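PDB 4QNI: DUF4973 domain-containing protein, which is of unknown function but is a two-domain protein of Bacteroides thetaiotaomicron that probably acts as an auxiliary nutrient-binding protein. Local coordinates for residues V24-A36 / A41-P53. Sequence-based numbering, arbitrary orientation.
Sequences VTNIYVPYSRHDA and AEGGEGRSNYQLP
Ile27 CG2 sits squarely over one face of the Tyr50 ring, 3.6 Å from its centroid. The methyl reaches the ring because it lies anti to its own backbone N (chi1 of CG1 -66°). Val29 continues this apolar patch: CG2 approaches Tyr50 CD1 obliquely, and CG1 packs 3.4 Å from Asn49 O. Phe125 of strand 118-126 also packs on Val29 and Tyr50. Past Pro30 the contact becomes polar. Ser48 OG donates to Pro30 O at 2.7 Å, tilted from the carbonyl plane. Arg33 N then donates to Arg47 O.

The Arg33 chain bends at chi2 and chi3 and folds back along its own segment, so that Pro30 CG lies over the centre of the guanidinium. This bend brings Arg33 NH2 to Asn49 O at 2.8 Å. The carbonyl oxygen lies in the guanidinium plane, but the nitrogen stands above the carbonyl plane. NE makes a weak second bond to Asn49 OD1. Within the type II turn from Gly44 to Arg47, Gly46 N donates to Ser32 OG at 2.9 Å, and Glu213 also binds that hydroxyl. Gly46 CA lies over one face of the Tyr31 ring. Tyr31 OH lies so close to Glu45 OE2, at the ring edge, that the details are doubtful.

The looser side is at Ala41 and Glu42. Ala41 is exposed, but its N is held by Arg33 O at 2.8 Å. A water accepts from Glu42 N and lies within bonding distance of Arg33 O and Gly44 O. Glu42 lays CG against Arg33 CB and turns its carboxylate to Lys124. The short segments of strands 24-30 and 47-53 run roughly antiparallel, 140° between their directions, and belong to different sheets. Their contact joins two sheets of the N-terminal domain, consistent with the beta-sandwich of the E-set clan.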
ATOM      1  N   VAL A  24      -6.833 -17.680   2.933  1.00 57.41           N
ATOM      2  CA  VAL A  24      -6.309 -18.949   3.472  1.00 53.31           C
ATOM      3  C   VAL A  24      -5.202 -18.666   4.505  1.00 54.02           C
ATOM      4  O   VAL A  24      -4.233 -17.980   4.184  1.00 53.84           O
ATOM      5  CB  VAL A  24      -5.810 -19.903   2.350  1.00 55.92           C
ATOM      6  CG1 VAL A  24      -4.906 -20.987   2.892  1.00 53.86           C
ATOM      7  CG2 VAL A  24      -6.966 -20.518   1.572  1.00 55.98           C
ATOM      8  N   THR A  25      -5.357 -19.200   5.736  1.00 47.47           N
ATOM      9  CA  THR A  25      -4.370 -19.128   6.819  1.00 45.95           C
ATOM     10  C   THR A  25      -3.652 -20.475   6.897  1.00 45.51           C
ATOM     11  O   THR A  25      -4.294 -21.511   6.978  1.00 42.59           O
ATOM     12  CB  THR A  25      -5.024 -18.777   8.168  1.00 51.78           C
ATOM     13  OG1 THR A  25      -5.811 -17.605   8.024  1.00 55.69           O
ATOM     14  CG2 THR A  25      -4.010 -18.583   9.275  1.00 49.55           C
ATOM     15  N   ASN A  26      -2.330 -20.440   6.902  1.00 41.81           N
ATOM     16  CA  ASN A  26      -1.496 -21.617   6.972  1.00 40.52           C
ATOM     17  C   ASN A  26      -1.266 -21.967   8.434  1.00 46.16           C
ATOM     18  O   ASN A  26      -0.834 -21.129   9.210  1.00 47.76           O
ATOM     19  CB  ASN A  26      -0.185 -21.374   6.210  1.00 40.40           C
ATOM     20  CG  ASN A  26      -0.295 -21.467   4.694  1.00 61.14           C
ATOM     21  OD1 ASN A  26      -1.300 -21.870   4.110  1.00 54.39           O
ATOM     22  ND2 ASN A  26       0.760 -21.103   4.004  1.00 58.17           N
ATOM     23  N   ILE A  27      -1.615 -23.194   8.820  1.00 42.50           N
ATOM     24  CA  ILE A  27      -1.519 -23.690  10.186  1.00 42.44           C
ATOM     25  C   ILE A  27      -0.659 -24.945  10.174  1.00 44.65           C
ATOM     26  O   ILE A  27      -0.979 -25.909   9.466  1.00 44.18           O
ATOM     27  CB  ILE A  27      -2.960 -23.970  10.703  1.00 46.37           C
ATOM     28  CG1 ILE A  27      -3.815 -22.693  10.837  1.00 47.22           C
ATOM     29  CG2 ILE A  27      -2.990 -24.812  11.954  1.00 49.60           C
ATOM     30  CD1 ILE A  27      -3.271 -21.628  11.646  1.00 47.54           C
ATOM     31  N   TYR A  28       0.378 -24.959  10.995  1.00 38.77           N
ATOM     32  CA  TYR A  28       1.301 -26.074  11.096  1.00 38.74           C
ATOM     33  C   TYR A  28       0.991 -26.836  12.362  1.00 41.68           C
ATOM     34  O   TYR A  28       0.971 -26.274  13.460  1.00 42.12           O
ATOM     35  CB  TYR A  28       2.763 -25.569  11.035  1.00 41.38           C
ATOM     36  CG  TYR A  28       3.187 -25.193   9.628  1.00 44.33           C
ATOM     37  CD1 TYR A  28       3.811 -26.122   8.794  1.00 47.81           C
ATOM     38  CD2 TYR A  28       2.944 -23.914   9.118  1.00 44.06           C
ATOM     39  CE1 TYR A  28       4.184 -25.791   7.489  1.00 50.42           C
ATOM     40  CE2 TYR A  28       3.328 -23.566   7.822  1.00 44.60           C
ATOM     41  CZ  TYR A  28       3.928 -24.514   7.002  1.00 58.88           C
ATOM     42  OH  TYR A  28       4.310 -24.205   5.713  1.00 68.44           O
ATOM     43  N   VAL A  29       0.682 -28.113  12.184  1.00 37.09           N
ATOM     44  CA  VAL A  29       0.245 -29.037  13.231  1.00 36.52           C
ATOM     45  C   VAL A  29       1.218 -30.233  13.258  1.00 38.85           C
ATOM     46  O   VAL A  29       1.464 -30.799  12.200  1.00 37.13           O
ATOM     47  CB  VAL A  29      -1.228 -29.521  12.982  1.00 38.20           C
ATOM     48  CG1 VAL A  29      -1.749 -30.322  14.165  1.00 38.57           C
ATOM     49  CG2 VAL A  29      -2.171 -28.374  12.637  1.00 37.21           C
ATOM     50  N   PRO A  30       1.794 -30.648  14.402  1.00 36.40           N
ATOM     51  CA  PRO A  30       2.706 -31.807  14.352  1.00 36.84           C
ATOM     52  C   PRO A  30       1.939 -33.024  13.866  1.00 39.85           C
ATOM     53  O   PRO A  30       0.775 -33.167  14.230  1.00 38.09           O
ATOM     54  CB  PRO A  30       3.211 -31.967  15.797  1.00 39.57           C
ATOM     55  CG  PRO A  30       2.332 -31.168  16.618  1.00 44.68           C
ATOM     56  CD  PRO A  30       1.651 -30.119  15.771  1.00 38.93           C
ATOM     57  N   TYR A  31       2.553 -33.847  12.977  1.00 35.89           N
ATOM     58  CA  TYR A  31       1.897 -35.040  12.438  1.00 34.69           C
ATOM     59  C   TYR A  31       1.482 -35.938  13.610  1.00 41.10           C
ATOM     60  O   TYR A  31       0.361 -36.440  13.634  1.00 42.37           O
ATOM     61  CB  TYR A  31       2.795 -35.751  11.435  1.00 33.15           C
ATOM     62  CG  TYR A  31       2.263 -37.103  11.019  1.00 33.19           C
ATOM     63  CD1 TYR A  31       1.257 -37.215  10.061  1.00 33.49           C
ATOM     64  CD2 TYR A  31       2.772 -38.278  11.577  1.00 33.86           C
ATOM     65  CE1 TYR A  31       0.751 -38.461   9.685  1.00 31.05           C
ATOM     66  CE2 TYR A  31       2.278 -39.524  11.205  1.00 34.64           C
ATOM     67  CZ  TYR A  31       1.269 -39.611  10.254  1.00 37.93           C
ATOM     68  OH  TYR A  31       0.791 -40.837   9.856  1.00 36.87           O
ATOM     69  N   SER A  32       2.362 -36.057  14.601  1.00 37.63           N
ATOM     70  CA  SER A  32       2.138 -36.764  15.844  1.00 39.58           C
ATOM     71  C   SER A  32       2.355 -35.819  17.023  1.00 45.37           C
ATOM     72  O   SER A  32       3.378 -35.149  17.106  1.00 44.32           O
ATOM     73  CB  SER A  32       3.066 -37.977  15.967  1.00 42.36           C
ATOM     74  OG  SER A  32       2.744 -38.996  15.043  1.00 46.83           O
ATOM     75  N   ARG A  33       1.390 -35.758  17.918  1.00 47.05           N
ATOM     76  CA  ARG A  33       1.504 -34.995  19.156  1.00 49.44           C
ATOM     77  C   ARG A  33       2.129 -35.894  20.224  1.00 58.06           C
ATOM     78  O   ARG A  33       1.605 -36.971  20.533  1.00 58.25           O
ATOM     79  CB  ARG A  33       0.128 -34.464  19.611  1.00 49.50           C
ATOM     80  CG  ARG A  33       0.180 -33.602  20.868  1.00 49.46           C
ATOM     81  CD  ARG A  33       0.920 -32.295  20.630  1.00 37.90           C
ATOM     82  NE  ARG A  33       0.176 -31.389  19.755  1.00 43.41           N
ATOM     83  CZ  ARG A  33       0.587 -30.168  19.432  1.00 62.36           C
ATOM     84  NH1 ARG A  33       1.780 -29.732  19.831  1.00 53.43           N
ATOM     85  NH2 ARG A  33      -0.166 -29.392  18.663  1.00 50.99           N
ATOM     86  N   HIS A  34       3.258 -35.471  20.762  1.00 58.00           N
ATOM     87  CA  HIS A  34       3.927 -36.223  21.816  1.00 60.71           C
ATOM     88  C   HIS A  34       4.563 -35.276  22.794  1.00 64.81           C
ATOM     89  O   HIS A  34       4.602 -34.071  22.544  1.00 61.66           O
ATOM     90  CB  HIS A  34       4.962 -37.272  21.307  1.00 62.73           C
ATOM     91  CG  HIS A  34       5.738 -36.880  20.100  1.00 65.69           C
ATOM     92  ND1 HIS A  34       6.392 -35.662  20.024  1.00 67.65           N
ATOM     93  CD2 HIS A  34       5.909 -37.551  18.937  1.00 67.09           C
ATOM     94  CE1 HIS A  34       6.890 -35.606  18.799  1.00 66.21           C
ATOM     95  NE2 HIS A  34       6.636 -36.728  18.115  1.00 66.16           N
ATOM     96  N   ASP A  35       5.007 -35.837  23.945  1.00 66.27           N
ATOM     97  CA  ASP A  35       5.660 -35.150  25.061  1.00 69.09           C
ATOM     98  C   ASP A  35       7.188 -35.089  24.866  1.00 77.03           C
ATOM     99  O   ASP A  35       7.745 -35.810  24.021  1.00 74.76           O
ATOM    100  CB  ASP A  35       5.319 -35.876  26.378  1.00 73.35           C
ATOM    101  CG  ASP A  35       5.575 -37.381  26.406  1.00 81.55           C
ATOM    102  OD1 ASP A  35       6.649 -37.812  25.943  1.00 80.96           O
ATOM    103  OD2 ASP A  35       4.736 -38.113  26.958  1.00 88.88           O
ATOM    104  N   ALA A  36       7.871 -34.267  25.695  1.00 78.03           N
ATOM    105  CA  ALA A  36       9.331 -34.093  25.660  1.00 79.24           C
ATOM    106  C   ALA A  36      10.088 -35.443  25.616  1.00 85.62           C
ATOM    107  O   ALA A  36      11.134 -35.541  24.964  1.00 84.61           O
ATOM    108  CB  ALA A  36       9.783 -33.277  26.856  1.00 81.83           C
ATOM    109  N   ALA A  41       0.798 -38.379  22.780  1.00 62.11           N
ATOM    110  CA  ALA A  41      -0.142 -37.638  23.599  1.00 61.99           C
ATOM    111  C   ALA A  41      -1.558 -37.690  23.086  1.00 65.00           C
ATOM    112  O   ALA A  41      -2.474 -37.446  23.870  1.00 66.46           O
ATOM    113  CB  ALA A  41       0.309 -36.190  23.679  1.00 62.00           C
ATOM    114  N   GLU A  42      -1.767 -37.963  21.784  1.00 59.27           N
ATOM    115  CA  GLU A  42      -3.128 -37.916  21.245  1.00 57.52           C
ATOM    116  C   GLU A  42      -3.652 -39.249  20.705  1.00 64.80           C
ATOM    117  O   GLU A  42      -4.639 -39.255  19.956  1.00 64.73           O
ATOM    118  CB  GLU A  42      -3.248 -36.815  20.192  1.00 55.76           C
ATOM    119  CG  GLU A  42      -3.512 -35.456  20.810  1.00 62.66           C
ATOM    120  CD  GLU A  42      -4.819 -35.259  21.561  1.00 79.71           C
ATOM    121  OE1 GLU A  42      -5.834 -35.909  21.211  1.00 69.50           O
ATOM    122  OE2 GLU A  42      -4.828 -34.425  22.495  1.00 78.48           O
ATOM    123  N   GLY A  43      -3.066 -40.352  21.172  1.00 63.57           N
ATOM    124  CA  GLY A  43      -3.501 -41.701  20.819  1.00 64.42           C
ATOM    125  C   GLY A  43      -2.590 -42.498  19.905  1.00 68.35           C
ATOM    126  O   GLY A  43      -2.898 -43.653  19.587  1.00 70.29           O
ATOM    127  N   GLY A  44      -1.486 -41.891  19.474  1.00 60.90           N
ATOM    128  CA  GLY A  44      -0.534 -42.563  18.610  1.00 58.58           C
ATOM    129  C   GLY A  44      -0.064 -41.744  17.431  1.00 58.15           C
ATOM    130  O   GLY A  44      -0.305 -40.542  17.328  1.00 56.61           O
ATOM    131  N   GLU A  45       0.663 -42.424  16.572  1.00 52.47           N
ATOM    132  CA  GLU A  45       1.272 -42.016  15.311  1.00 48.80           C
ATOM    133  C   GLU A  45       0.168 -41.396  14.426  1.00 49.07           C
ATOM    134  O   GLU A  45      -0.906 -41.985  14.276  1.00 49.92           O
ATOM    135  CB  GLU A  45       1.877 -43.317  14.734  1.00 50.27           C
ATOM    136  CG  GLU A  45       2.399 -43.324  13.329  1.00 56.98           C
ATOM    137  CD  GLU A  45       1.384 -43.348  12.204  1.00 60.29           C
ATOM    138  OE1 GLU A  45       0.334 -44.021  12.304  1.00 43.89           O
ATOM    139  OE2 GLU A  45       1.659 -42.667  11.198  1.00 54.42           O
ATOM    140  N   GLY A  46       0.401 -40.190  13.935  1.00 41.97           N
ATOM    141  CA  GLY A  46      -0.568 -39.497  13.090  1.00 40.79           C
ATOM    142  C   GLY A  46      -1.759 -38.863  13.784  1.00 44.38           C
ATOM    143  O   GLY A  46      -2.637 -38.321  13.102  1.00 43.81           O
ATOM    144  N   ARG A  47      -1.824 -38.964  15.140  1.00 40.46           N
ATOM    145  CA  ARG A  47      -2.863 -38.362  15.963  1.00 40.20           C
ATOM    146  C   ARG A  47      -2.301 -37.129  16.566  1.00 45.19           C
ATOM    147  O   ARG A  47      -1.206 -37.144  17.134  1.00 46.64           O
ATOM    148  CB  ARG A  47      -3.411 -39.309  17.038  1.00 39.46           C
ATOM    149  CG  ARG A  47      -4.683 -40.046  16.630  1.00 38.30           C
ATOM    150  CD  ARG A  47      -4.552 -40.835  15.314  1.00 42.14           C
ATOM    151  NE  ARG A  47      -3.450 -41.805  15.338  1.00 46.24           N
ATOM    152  CZ  ARG A  47      -3.532 -43.031  15.850  1.00 59.67           C
ATOM    153  NH1 ARG A  47      -4.672 -43.469  16.366  1.00 46.44           N
ATOM    154  NH2 ARG A  47      -2.482 -43.838  15.825  1.00 52.16           N
ATOM    155  N   SER A  48      -3.025 -36.038  16.415  1.00 39.49           N
ATOM    156  CA  SER A  48      -2.535 -34.755  16.876  1.00 38.49           C
ATOM    157  C   SER A  48      -3.675 -33.807  17.246  1.00 43.45           C
ATOM    158  O   SER A  48      -4.848 -34.215  17.289  1.00 43.65           O
ATOM    159  CB  SER A  48      -1.679 -34.139  15.780  1.00 36.72           C
ATOM    160  OG  SER A  48      -0.888 -33.094  16.306  1.00 43.69           O
ATOM    161  N   ASN A  49      -3.324 -32.539  17.529  1.00 39.64           N
ATOM    162  CA  ASN A  49      -4.302 -31.523  17.901  1.00 39.85           C
ATOM    163  C   ASN A  49      -3.763 -30.157  17.628  1.00 43.80           C
ATOM    164  O   ASN A  49      -2.566 -29.990  17.446  1.00 43.86           O
ATOM    165  CB  ASN A  49      -4.719 -31.642  19.387  1.00 40.38           C
ATOM    166  CG  ASN A  49      -3.657 -31.191  20.359  1.00 58.79           C
ATOM    167  OD1 ASN A  49      -2.745 -31.925  20.677  1.00 55.66           O
ATOM    168  ND2 ASN A  49      -3.725 -29.954  20.820  1.00 55.20           N
ATOM    169  N   TYR A  50      -4.643 -29.165  17.648  1.00 41.15           N
ATOM    170  CA  TYR A  50      -4.268 -27.775  17.490  1.00 40.74           C
ATOM    171  C   TYR A  50      -5.237 -26.906  18.272  1.00 44.08           C
ATOM    172  O   TYR A  50      -6.445 -26.997  18.067  1.00 42.67           O
ATOM    173  CB  TYR A  50      -4.230 -27.375  16.008  1.00 40.57           C
ATOM    174  CG  TYR A  50      -3.623 -26.009  15.787  1.00 44.30           C
ATOM    175  CD1 TYR A  50      -2.246 -25.853  15.628  1.00 46.76           C
ATOM    176  CD2 TYR A  50      -4.420 -24.870  15.725  1.00 45.35           C
ATOM    177  CE1 TYR A  50      -1.677 -24.603  15.426  1.00 46.69           C
ATOM    178  CE2 TYR A  50      -3.863 -23.608  15.514  1.00 47.50           C
ATOM    179  CZ  TYR A  50      -2.488 -23.481  15.367  1.00 54.95           C
ATOM    180  OH  TYR A  50      -1.913 -22.256  15.155  1.00 53.67           O
ATOM    181  N   GLN A  51      -4.703 -26.055  19.151  1.00 41.63           N
ATOM    182  CA  GLN A  51      -5.477 -25.137  19.976  1.00 42.47           C
ATOM    183  C   GLN A  51      -5.651 -23.802  19.222  1.00 46.98           C
ATOM    184  O   GLN A  51      -4.706 -23.027  19.073  1.00 46.92           O
ATOM    185  CB  GLN A  51      -4.799 -24.964  21.328  1.00 45.09           C
ATOM    186  CG  GLN A  51      -4.854 -26.230  22.166  1.00 57.02           C
ATOM    187  CD  GLN A  51      -5.882 -26.111  23.249  1.00 88.59           C
ATOM    188  OE1 GLN A  51      -7.062 -26.437  23.068  1.00 87.92           O
ATOM    189  NE2 GLN A  51      -5.456 -25.629  24.403  1.00 83.03           N
ATOM    190  N   LEU A  52      -6.848 -23.588  18.664  1.00 42.36           N
ATOM    191  CA  LEU A  52      -7.124 -22.414  17.837  1.00 41.42           C
ATOM    192  C   LEU A  52      -7.724 -21.286  18.669  1.00 45.98           C
ATOM    193  O   LEU A  52      -8.833 -21.427  19.187  1.00 45.92           O
ATOM    194  CB  LEU A  52      -8.056 -22.812  16.666  1.00 40.80           C
ATOM    195  CG  LEU A  52      -8.484 -21.725  15.674  1.00 46.24           C
ATOM    196  CD1 LEU A  52      -7.344 -21.375  14.710  1.00 47.01           C
ATOM    197  CD2 LEU A  52      -9.710 -22.167  14.890  1.00 45.86           C
ATOM    198  N   PRO A  53      -7.007 -20.144  18.796  1.00 43.81           N
ATOM    199  CA  PRO A  53      -7.534 -19.027  19.590  1.00 44.33           C
ATOM    200  C   PRO A  53      -8.756 -18.350  18.980  1.00 48.10           C
ATOM    201  O   PRO A  53      -8.861 -18.180  17.767  1.00 47.41           O
ATOM    202  CB  PRO A  53      -6.360 -18.043  19.629  1.00 46.84           C
ATOM    203  CG  PRO A  53      -5.142 -18.859  19.276  1.00 50.13           C
ATOM    204  CD  PRO A  53      -5.659 -19.823  18.274  1.00 44.90           C
TER
HETATM  205  O   HOH W   1       0.758 -22.629  13.059  1.00 55.18           O
HETATM  206  O   HOH W   2      -0.242 -38.642  19.453  1.00 48.05           O